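Local coordinates for poly A polymerase (Aquifex aeolicus, PDB 4WBY), which adds the terminal adenosine to tRNAs ending in CC, using ATP and magnesium, through the catalytic and tRNA-binding portion of a longer natural protein, at residues Lys199-Arg203 and Gly204-Asn208; Arg230-Glu233 and Glu234-Gly238; His289-Glu293 and Met294-Ser298. All blocks are in the same frame, centred on the assembly; numbering follows the deposited sequence.

Contact 1 of 3, residues Lys199-Arg203 and Gly204-Asn208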
ATOM      1  N   LYS A 199     -11.519   3.001  17.802  1.00 27.28           N
ATOM      2  CA  LYS A 199     -11.601   1.695  18.438  1.00 29.29           C
ATOM      3  C   LYS A 199     -12.911   0.990  18.077  1.00 31.59           C
ATOM      4  O   LYS A 199     -12.963  -0.236  17.991  1.00 35.02           O
ATOM      5  CB  LYS A 199     -11.466   1.836  19.957  1.00 32.75           C
ATOM      6  CG  LYS A 199     -11.551   0.529  20.719  1.00 37.33           C
ATOM      7  CD  LYS A 199     -11.269   0.749  22.194  1.00 46.01           C
ATOM      8  CE  LYS A 199      -9.829   1.182  22.413  1.00 51.68           C
ATOM      9  NZ  LYS A 199      -8.872   0.140  21.941  1.00 56.35           N
ATOM     10  N   GLU A 200     -13.951   1.775  17.825  1.00 28.82           N
ATOM     11  CA  GLU A 200     -15.291   1.248  17.566  1.00 27.58           C
ATOM     12  C   GLU A 200     -15.654   1.119  16.082  1.00 33.08           C
ATOM     13  O   GLU A 200     -16.748   0.666  15.753  1.00 35.46           O
ATOM     14  CB  GLU A 200     -16.329   2.139  18.263  1.00 28.00           C
ATOM     15  CG  GLU A 200     -16.224   2.103  19.773  1.00 31.39           C
ATOM     16  CD  GLU A 200     -17.079   3.152  20.442  1.00 34.94           C
ATOM     17  OE1 GLU A 200     -18.078   3.595  19.831  1.00 31.13           O
ATOM     18  OE2 GLU A 200     -16.749   3.533  21.584  1.00 41.57           O
ATOM     19  N   ALA A 201     -14.747   1.518  15.195  1.00 31.99           N
ATOM     20  CA  ALA A 201     -14.983   1.490  13.746  1.00 33.60           C
ATOM     21  C   ALA A 201     -15.013   0.055  13.193  1.00 33.60           C
ATOM     22  O   ALA A 201     -14.451  -0.841  13.811  1.00 34.04           O
ATOM     23  CB  ALA A 201     -13.911   2.301  13.040  1.00 33.01           C
ATOM     24  N   PRO A 202     -15.667  -0.160  12.029  1.00 34.89           N
ATOM     25  CA  PRO A 202     -15.720  -1.495  11.410  1.00 32.90           C
ATOM     26  C   PRO A 202     -14.337  -2.096  11.219  1.00 26.19           C
ATOM     27  O   PRO A 202     -13.512  -1.548  10.493  1.00 25.53           O
ATOM     28  CB  PRO A 202     -16.378  -1.234  10.053  1.00 37.56           C
ATOM     29  CG  PRO A 202     -17.177  -0.010  10.255  1.00 40.20           C
ATOM     30  CD  PRO A 202     -16.423   0.832  11.241  1.00 41.37           C
ATOM     31  N   ARG A 203     -14.102  -3.227  11.874  1.00 25.99           N
ATOM     32  CA  ARG A 203     -12.790  -3.846  11.931  1.00 24.65           C
ATOM     33  C   ARG A 203     -12.189  -4.143  10.559  1.00 21.30           C
ATOM     34  O   ARG A 203     -11.029  -3.820  10.287  1.00 21.31           O
ATOM     35  CB  ARG A 203     -12.891  -5.142  12.730  1.00 29.37           C
ATOM     36  CG  ARG A 203     -11.586  -5.857  12.905  1.00 33.50           C
ATOM     37  CD  ARG A 203     -10.906  -5.393  14.165  1.00 35.10           C
ATOM     38  NE  ARG A 203      -9.626  -6.056  14.367  1.00 32.80           N
ATOM     39  CZ  ARG A 203      -8.700  -5.622  15.211  1.00 30.36           C
ATOM     40  NH1 ARG A 203      -8.927  -4.531  15.929  1.00 29.69           N
ATOM     41  NH2 ARG A 203      -7.554  -6.270  15.336  1.00 27.89           N
ATOM     42  N   GLY A 204     -12.990  -4.753   9.691  1.00 23.36           N
ATOM     43  CA  GLY A 204     -12.513  -5.164   8.384  1.00 22.51           C
ATOM     44  C   GLY A 204     -11.992  -4.003   7.564  1.00 21.59           C
ATOM     45  O   GLY A 204     -10.993  -4.129   6.861  1.00 21.96           O
ATOM     46  N   ARG A 205     -12.659  -2.861   7.665  1.00 20.37           N
ATOM     47  CA  ARG A 205     -12.249  -1.692   6.898  1.00 20.13           C
ATOM     48  C   ARG A 205     -10.961  -1.079   7.452  1.00 18.03           C
ATOM     49  O   ARG A 205     -10.130  -0.589   6.686  1.00 18.33           O
ATOM     50  CB  ARG A 205     -13.384  -0.668   6.852  1.00 23.88           C
ATOM     51  CG  ARG A 205     -14.561  -1.179   6.038  1.00 28.98           C
ATOM     52  CD  ARG A 205     -15.625  -0.127   5.801  1.00 31.17           C
ATOM     53  NE  ARG A 205     -15.124   1.002   5.024  1.00 32.25           N
ATOM     54  CZ  ARG A 205     -15.123   2.260   5.455  1.00 31.96           C
ATOM     55  NH1 ARG A 205     -15.621   2.553   6.650  1.00 35.56           N
ATOM     56  NH2 ARG A 205     -14.644   3.227   4.688  1.00 34.34           N
ATOM     57  N   LEU A 206     -10.776  -1.123   8.770  1.00 16.86           N
ATOM     58  CA  LEU A 206      -9.506  -0.680   9.357  1.00 17.19           C
ATOM     59  C   LEU A 206      -8.355  -1.563   8.889  1.00 18.13           C
ATOM     60  O   LEU A 206      -7.293  -1.072   8.511  1.00 18.12           O
ATOM     61  CB  LEU A 206      -9.565  -0.687  10.885  1.00 20.45           C
ATOM     62  CG  LEU A 206     -10.493   0.322  11.549  1.00 21.38           C
ATOM     63  CD1 LEU A 206     -10.427   0.194  13.068  1.00 24.72           C
ATOM     64  CD2 LEU A 206     -10.139   1.740  11.105  1.00 24.32           C
ATOM     65  N   ILE A 207      -8.572  -2.874   8.926  1.00 18.48           N
ATOM     66  CA  ILE A 207      -7.550  -3.830   8.516  1.00 20.23           C
ATOM     67  C   ILE A 207      -7.193  -3.617   7.042  1.00 19.85           C
ATOM     68  O   ILE A 207      -6.010  -3.612   6.675  1.00 19.47           O
ATOM     69  CB  ILE A 207      -8.012  -5.291   8.756  1.00 21.61           C
ATOM     70  CG1 ILE A 207      -7.747  -5.738  10.207  1.00 31.58           C
ATOM     71  CG2 ILE A 207      -7.272  -6.266   7.837  1.00 24.10           C
ATOM     72  CD1 ILE A 207      -8.172  -4.790  11.284  1.00 38.47           C
ATOM     73  N   ASN A 208      -8.205  -3.402   6.204  1.00 18.56           N
ATOM     74  CA  ASN A 208      -7.955  -3.170   4.785  1.00 18.55           C
ATOM     75  C   ASN A 208      -7.099  -1.934   4.566  1.00 17.17           C
ATOM     76  O   ASN A 208      -6.250  -1.905   3.680  1.00 18.28           O
ATOM     77  CB  ASN A 208      -9.268  -3.033   4.006  1.00 23.69           C
ATOM     78  CG  ASN A 208      -9.989  -4.350   3.841  1.00 33.13           C
ATOM     79  OD1 ASN A 208      -9.393  -5.421   3.976  1.00 35.89           O
ATOM     80  ND2 ASN A 208     -11.281  -4.279   3.534  1.00 38.04           N
TER
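The terminal methyl of I207 lies over one face of the R203 guanidinium, with I207 CD1 3.6 Å from R203 NE. The R203 chain starts with CG anti to the backbone N (chi1 -178°) and bends at chi2 (90°), which carries its aliphatic part and then NE past the isoleucine, obliquely to it. The same methyl presses on the main chain, I207 CD1 being 3.2 Å from R203 O, the acceptor of I207 N at 3.0 Å. At the N-cap of helix 203-214, P202 O receives L206 N at 3.3 Å in the carbonyl plane and R205 N in a weak second bond. Just before the cap, A201 CB meets L206 CD1 at 4.1 Å. Further out, R203 forms a salt bridge with E293 through NE and a hydrogen bond with I235 O through NH1, which together probably fix the rotation of the guanidinium. Truncating R203 to an alanine would probably leave E293 without its charged mate and I207 without the flat group beneath its methyl. R205, an ATP-binding residue on this first turn, is salt-bridged through NH2 to D163, also of the ATP site, while L206 packs on V165 and L168 of helix 165-177.

Contact 2 of 3, residues Arg230-Glu233 and Glu234-Gly238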
ATOM      1  N   ARG A 230      -1.271   8.007  17.851  1.00 17.01           N
ATOM      2  CA  ARG A 230      -1.648   6.927  18.769  1.00 17.62           C
ATOM      3  C   ARG A 230      -2.738   6.021  18.213  1.00 15.27           C
ATOM      4  O   ARG A 230      -3.630   5.582  18.947  1.00 18.13           O
ATOM      5  CB  ARG A 230      -2.105   7.507  20.111  1.00 22.40           C
ATOM      6  CG  ARG A 230      -1.097   8.453  20.744  1.00 29.12           C
ATOM      7  CD  ARG A 230      -1.645   9.050  22.029  1.00 36.02           C
ATOM      8  NE  ARG A 230      -0.777  10.090  22.573  1.00 40.47           N
ATOM      9  CZ  ARG A 230       0.194   9.864  23.450  1.00 45.15           C
ATOM     10  NH1 ARG A 230       0.427   8.631  23.877  1.00 46.29           N
ATOM     11  NH2 ARG A 230       0.934  10.869  23.898  1.00 46.95           N
ATOM     12  N   VAL A 231      -2.658   5.701  16.926  1.00 14.52           N
ATOM     13  CA  VAL A 231      -3.753   4.959  16.326  1.00 14.77           C
ATOM     14  C   VAL A 231      -3.656   3.438  16.522  1.00 16.09           C
ATOM     15  O   VAL A 231      -4.686   2.796  16.701  1.00 17.17           O
ATOM     16  CB  VAL A 231      -3.893   5.270  14.822  1.00 18.71           C
ATOM     17  CG1 VAL A 231      -4.063   6.775  14.591  1.00 18.32           C
ATOM     18  CG2 VAL A 231      -2.718   4.758  14.050  1.00 21.36           C
ATOM     19  N   LEU A 232      -2.451   2.858  16.516  1.00 17.06           N
ATOM     20  CA  LEU A 232      -2.339   1.394  16.577  1.00 18.25           C
ATOM     21  C   LEU A 232      -2.791   0.853  17.932  1.00 18.53           C
ATOM     22  O   LEU A 232      -3.296  -0.267  18.027  1.00 22.06           O
ATOM     23  CB  LEU A 232      -0.910   0.932  16.292  1.00 19.70           C
ATOM     24  CG  LEU A 232      -0.451   1.088  14.844  1.00 21.09           C
ATOM     25  CD1 LEU A 232       1.029   0.750  14.714  1.00 21.44           C
ATOM     26  CD2 LEU A 232      -1.297   0.222  13.909  1.00 23.16           C
ATOM     27  N   GLU A 233      -2.637   1.672  18.969  1.00 20.25           N
ATOM     28  CA  GLU A 233      -3.082   1.314  20.311  1.00 21.81           C
ATOM     29  C   GLU A 233      -4.598   1.115  20.381  1.00 20.59           C
ATOM     30  O   GLU A 233      -5.100   0.428  21.273  1.00 24.20           O
ATOM     31  CB  GLU A 233      -2.644   2.391  21.313  1.00 20.85           C
ATOM     32  CG  GLU A 233      -1.123   2.511  21.478  1.00 22.13           C
ATOM     33  CD  GLU A 233      -0.462   3.506  20.521  1.00 22.00           C
ATOM     34  OE1 GLU A 233      -0.992   3.761  19.408  1.00 20.86           O
ATOM     35  OE2 GLU A 233       0.605   4.040  20.896  1.00 24.84           O
ATOM     36  N   GLU A 234      -5.315   1.711  19.429  1.00 19.81           N
ATOM     37  CA  GLU A 234      -6.768   1.603  19.353  1.00 20.99           C
ATOM     38  C   GLU A 234      -7.225   0.384  18.571  1.00 20.21           C
ATOM     39  O   GLU A 234      -8.414   0.054  18.574  1.00 22.94           O
ATOM     40  CB  GLU A 234      -7.364   2.849  18.692  1.00 23.16           C
ATOM     41  CG  GLU A 234      -7.042   4.142  19.402  1.00 24.74           C
ATOM     42  CD  GLU A 234      -7.600   4.159  20.792  1.00 28.85           C
ATOM     43  OE1 GLU A 234      -8.847   4.158  20.921  1.00 27.89           O
ATOM     44  OE2 GLU A 234      -6.796   4.148  21.752  1.00 29.91           O
ATOM     45  N   ILE A 235      -6.292  -0.254  17.872  1.00 20.31           N
ATOM     46  CA  ILE A 235      -6.638  -1.297  16.911  1.00 20.93           C
ATOM     47  C   ILE A 235      -6.068  -2.662  17.282  1.00 22.17           C
ATOM     48  O   ILE A 235      -6.773  -3.671  17.249  1.00 23.49           O
ATOM     49  CB  ILE A 235      -6.150  -0.914  15.502  1.00 21.67           C
ATOM     50  CG1 ILE A 235      -6.765   0.423  15.081  1.00 22.19           C
ATOM     51  CG2 ILE A 235      -6.516  -2.001  14.490  1.00 24.88           C
ATOM     52  CD1 ILE A 235      -6.217   0.953  13.775  1.00 21.88           C
ATOM     53  N   ILE A 236      -4.790  -2.699  17.630  1.00 21.74           N
ATOM     54  CA  ILE A 236      -4.147  -3.967  17.946  1.00 22.96           C
ATOM     55  C   ILE A 236      -4.115  -4.162  19.453  1.00 25.77           C
ATOM     56  O   ILE A 236      -3.393  -3.463  20.160  1.00 25.91           O
ATOM     57  CB  ILE A 236      -2.721  -4.038  17.358  1.00 23.96           C
ATOM     58  CG1 ILE A 236      -2.763  -3.778  15.849  1.00 24.87           C
ATOM     59  CG2 ILE A 236      -2.072  -5.393  17.661  1.00 25.89           C
ATOM     60  CD1 ILE A 236      -1.397  -3.668  15.205  1.00 26.34           C
ATOM     61  N   GLU A 237      -4.922  -5.103  19.938  1.00 28.77           N
ATOM     62  CA  GLU A 237      -5.005  -5.378  21.365  1.00 36.39           C
ATOM     63  C   GLU A 237      -3.629  -5.704  21.936  1.00 35.06           C
ATOM     64  O   GLU A 237      -2.928  -6.578  21.427  1.00 35.31           O
ATOM     65  CB  GLU A 237      -5.974  -6.531  21.630  1.00 43.32           C
ATOM     66  CG  GLU A 237      -7.083  -6.186  22.605  1.00 52.41           C
ATOM     67  CD  GLU A 237      -6.551  -5.710  23.940  1.00 58.10           C
ATOM     68  OE1 GLU A 237      -6.979  -4.629  24.401  1.00 59.99           O
ATOM     69  OE2 GLU A 237      -5.707  -6.418  24.529  1.00 60.03           O
ATOM     70  N   GLY A 238      -3.241  -4.976  22.978  1.00 35.93           N
ATOM     71  CA  GLY A 238      -1.973  -5.209  23.643  1.00 36.46           C
ATOM     72  C   GLY A 238      -0.746  -4.616  22.971  1.00 34.45           C
ATOM     73  O   GLY A 238       0.377  -4.840  23.430  1.00 36.21           O
TER
HETATM   74  O   HOH W   1      -4.584   5.708  21.558  1.00 24.17           O
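L232 and I236 show how a short helical turn can tie main chain and side chains together over the same four-residue step. The main-chain bonds come first. L232 O accepts twice: I236 N approaches at 2.9 Å in a nearly straight bond (172°), whereas I235 N, at 3.0 Å, comes in from well above the carbonyl plane. One residue earlier, V231 O takes E234 N at 3.0 Å, again from above its plane. These i to i+3 and i to i+4 bonds wind the backbone just after the Schellman motif that ends helix 219-228, in which R230, at positive phi, is followed by V231 N bonding back to Y226 O.

Apolar packing follows the same turn. The side chains of L232 and I236 lie alongside each other and point the same way, with L232 CD2 4.1 Å from I236 CD1. I235 CG1 lies against the backbone instead, 3.5 Å from V231 O. Around them, V231 and I235 both rest on L168 of helix 165-177, and I236 reaches L282.

The third kind is polar and water-mediated. E234 bends at chi2 (-62°), which lays its OE2 alongside the E233 carbonyl group, within reach of a water that donates to E234 OE2, at 2.7 Å, and to R230 O, at 2.8 Å. The carboxylate of E233 points another way, E233 OE1 and E234 OE2 standing 6.3 Å apart.

Two bonds thus satisfy L232 O among largely buried neighbours. The carbonyl of R230 is linked to a carboxylate which, presumably ionised, would be a second acceptor, so the water supplies both protons, and the separation of the two glutamates probably keeps their mutual repulsion modest.

Contact 3 of 3, residues His289-Glu293 and Met294-Ser298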
ATOM      1  N   HIS A 289      -2.985 -14.423  15.199  1.00 32.34           N
ATOM      2  CA  HIS A 289      -4.357 -14.051  14.870  1.00 34.44           C
ATOM      3  C   HIS A 289      -4.430 -12.758  14.061  1.00 31.34           C
ATOM      4  O   HIS A 289      -5.223 -12.653  13.122  1.00 31.98           O
ATOM      5  CB  HIS A 289      -5.199 -13.905  16.142  1.00 39.02           C
ATOM      6  CG  HIS A 289      -6.607 -13.467  15.882  1.00 45.73           C
ATOM      7  ND1 HIS A 289      -7.585 -14.332  15.440  1.00 49.49           N
ATOM      8  CD2 HIS A 289      -7.198 -12.254  15.989  1.00 47.77           C
ATOM      9  CE1 HIS A 289      -8.720 -13.672  15.292  1.00 51.71           C
ATOM     10  NE2 HIS A 289      -8.512 -12.409  15.619  1.00 51.70           N
ATOM     11  N   PHE A 290      -3.614 -11.774  14.430  1.00 29.14           N
ATOM     12  CA  PHE A 290      -3.604 -10.500  13.718  1.00 27.42           C
ATOM     13  C   PHE A 290      -3.143 -10.702  12.275  1.00 24.65           C
ATOM     14  O   PHE A 290      -3.735 -10.157  11.343  1.00 23.63           O
ATOM     15  CB  PHE A 290      -2.708  -9.478  14.425  1.00 29.35           C
ATOM     16  CG  PHE A 290      -2.604  -8.163  13.700  1.00 31.06           C
ATOM     17  CD1 PHE A 290      -3.704  -7.330  13.589  1.00 32.62           C
ATOM     18  CD2 PHE A 290      -1.408  -7.761  13.126  1.00 31.91           C
ATOM     19  CE1 PHE A 290      -3.614  -6.125  12.917  1.00 33.63           C
ATOM     20  CE2 PHE A 290      -1.312  -6.549  12.458  1.00 32.72           C
ATOM     21  CZ  PHE A 290      -2.416  -5.737  12.350  1.00 31.90           C
ATOM     22  N   LEU A 291      -2.104 -11.506  12.080  1.00 23.02           N
ATOM     23  CA  LEU A 291      -1.627 -11.734  10.717  1.00 21.28           C
ATOM     24  C   LEU A 291      -2.672 -12.485   9.896  1.00 23.98           C
ATOM     25  O   LEU A 291      -2.812 -12.235   8.705  1.00 22.87           O
ATOM     26  CB  LEU A 291      -0.294 -12.486  10.711  1.00 20.04           C
ATOM     27  CG  LEU A 291       0.887 -11.685  11.279  1.00 19.94           C
ATOM     28  CD1 LEU A 291       2.122 -12.570  11.350  1.00 21.08           C
ATOM     29  CD2 LEU A 291       1.174 -10.428  10.462  1.00 20.22           C
ATOM     30  N   GLU A 292      -3.413 -13.389  10.528  1.00 26.20           N
ATOM     31  CA  GLU A 292      -4.498 -14.075   9.833  1.00 30.67           C
ATOM     32  C   GLU A 292      -5.623 -13.091   9.484  1.00 30.38           C
ATOM     33  O   GLU A 292      -6.211 -13.156   8.404  1.00 31.30           O
ATOM     34  CB  GLU A 292      -5.017 -15.239  10.679  1.00 33.80           C
ATOM     35  CG  GLU A 292      -4.006 -16.381  10.766  1.00 34.90           C
ATOM     36  CD  GLU A 292      -4.432 -17.507  11.686  1.00 40.81           C
ATOM     37  OE1 GLU A 292      -5.450 -17.367  12.397  1.00 42.22           O
ATOM     38  OE2 GLU A 292      -3.735 -18.539  11.694  1.00 43.78           O
ATOM     39  N   GLU A 293      -5.906 -12.168  10.395  1.00 29.14           N
ATOM     40  CA  GLU A 293      -6.894 -11.126  10.151  1.00 29.47           C
ATOM     41  C   GLU A 293      -6.474 -10.233   8.978  1.00 26.54           C
ATOM     42  O   GLU A 293      -7.305  -9.751   8.203  1.00 27.57           O
ATOM     43  CB  GLU A 293      -7.079 -10.294  11.417  1.00 35.39           C
ATOM     44  CG  GLU A 293      -8.152  -9.257  11.334  1.00 41.15           C
ATOM     45  CD  GLU A 293      -8.542  -8.752  12.702  1.00 43.36           C
ATOM     46  OE1 GLU A 293      -7.672  -8.717  13.601  1.00 44.38           O
ATOM     47  OE2 GLU A 293      -9.723  -8.409  12.883  1.00 44.84           O
ATOM     48  N   MET A 294      -5.170 -10.019   8.865  1.00 23.80           N
ATOM     49  CA  MET A 294      -4.588  -9.247   7.776  1.00 22.14           C
ATOM     50  C   MET A 294      -4.482 -10.042   6.468  1.00 22.64           C
ATOM     51  O   MET A 294      -4.030  -9.504   5.461  1.00 21.82           O
ATOM     52  CB  MET A 294      -3.191  -8.754   8.175  1.00 21.22           C
ATOM     53  CG  MET A 294      -3.177  -7.678   9.271  1.00 22.67           C
ATOM     54  SD  MET A 294      -3.609  -6.047   8.641  1.00 23.21           S
ATOM     55  CE  MET A 294      -2.100  -5.653   7.761  1.00 23.01           C
ATOM     56  N   SER A 295      -4.885 -11.315   6.493  1.00 22.37           N
ATOM     57  CA  SER A 295      -4.689 -12.220   5.358  1.00 24.68           C
ATOM     58  C   SER A 295      -3.237 -12.184   4.879  1.00 22.37           C
ATOM     59  O   SER A 295      -2.963 -12.157   3.674  1.00 22.63           O
ATOM     60  CB  SER A 295      -5.632 -11.874   4.200  1.00 28.40           C
ATOM     61  OG  SER A 295      -6.991 -12.023   4.575  1.00 30.10           O
ATOM     62  N   ALA A 296      -2.305 -12.178   5.825  1.00 19.48           N
ATOM     63  CA  ALA A 296      -0.890 -12.130   5.478  1.00 17.61           C
ATOM     64  C   ALA A 296      -0.483 -13.334   4.633  1.00 17.12           C
ATOM     65  O   ALA A 296      -0.995 -14.440   4.825  1.00 18.90           O
ATOM     66  CB  ALA A 296      -0.035 -12.053   6.738  1.00 18.95           C
ATOM     67  N   PRO A 297       0.440 -13.120   3.686  1.00 15.97           N
ATOM     68  CA  PRO A 297       0.985 -14.239   2.908  1.00 16.88           C
ATOM     69  C   PRO A 297       1.582 -15.324   3.794  1.00 15.88           C
ATOM     70  O   PRO A 297       2.020 -15.048   4.920  1.00 15.72           O
ATOM     71  CB  PRO A 297       2.086 -13.584   2.067  1.00 17.51           C
ATOM     72  CG  PRO A 297       1.657 -12.159   1.929  1.00 17.25           C
ATOM     73  CD  PRO A 297       0.939 -11.814   3.211  1.00 16.94           C
ATOM     74  N   SER A 298       1.602 -16.546   3.274  1.00 16.36           N
ATOM     75  CA  SER A 298       2.208 -17.669   3.960  1.00 15.58           C
ATOM     76  C   SER A 298       3.615 -17.354   4.447  1.00 14.85           C
ATOM     77  O   SER A 298       3.956 -17.657   5.589  1.00 16.93           O
ATOM     78  CB  SER A 298       2.240 -18.885   3.043  1.00 18.88           C
ATOM     79  OG  SER A 298       3.134 -19.855   3.552  1.00 20.61           O
TER
HETATM   80  O   HOH W   2      -7.632  -9.402   5.459  1.00 27.19           O
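M294 packs its side chain over the ring of F290, four residues back, as the last turn of helix 284-293 runs out. M294 N closes that turn on F290 O at 2.9 Å. M294 CG stands anti to the carbonyl carbon (chi1 -69°), beside the backbone N, which sets the methylene over the ring face: M294 CG is 3.9 Å from the F290 ring centroid and 17° off the normal, a CH-pi contact. The bend at chi2 keeps the sulfur beside the ring's rim, where M294 SD lies obliquely at 4.6 Å from the same F290 centroid in a Met-aromatic contact. Beyond the ring, the methionine meets I210, K211 and L214 of helix 203-214, while F290 touches I236.

S295 turns the chain out of the helix at positive phi (50°). Its backbone S295 N still reaches E292 O, 3.0 Å away and well above the carbonyl plane. A water donates to E293 O at 2.8 Å and bonds S295 OG at the same distance, so a carbonyl of the last helical turn gains a water partner.

A296 completes the reversal. A296 N points almost straight at L291 O, 2.9 Å off, and its methyl turns toward the helix so that A296 CB rests 4.0 Å from L291 CB. Both residues pack against helix 271-278, A296 on W272 and L291 on L275 and L276. P297, also against W272, is the N-cap of helix 298-309.

The paired backbone bonds from A296 to L291 and from S295 to E292, the positive phi of S295 and the apolar contact of L291 with A296, the pair that brackets the motif, are the hallmarks of a Schellman motif, here joining two consecutive helices of an all-helical region.

Overall arrangement
Contacts 1 and 3 sit at helix ends, and contact 2 in the loop just after one. Contact 1 starts helix 203-214, contact 3 ends helix 284-293, and contact 2 is an irregular turn between helices. All are partly buried; contacts 2 and 3 bury four touching residues each, contact 1 two. R203 of contact 1 reaches both others, I207 also packs on M294 of contact 3, and I236 meets F290 between contacts 2 and 3. Contact 1 alone holds an ATP-binding residue and is rich in charge; contacts 2 and 3 both combine backbone bonds with one bridging water, contact 2 adding aliphatic packing, contact 3 a methionine over a phenylalanine. L168 links the ATP site to contacts 1 and 2.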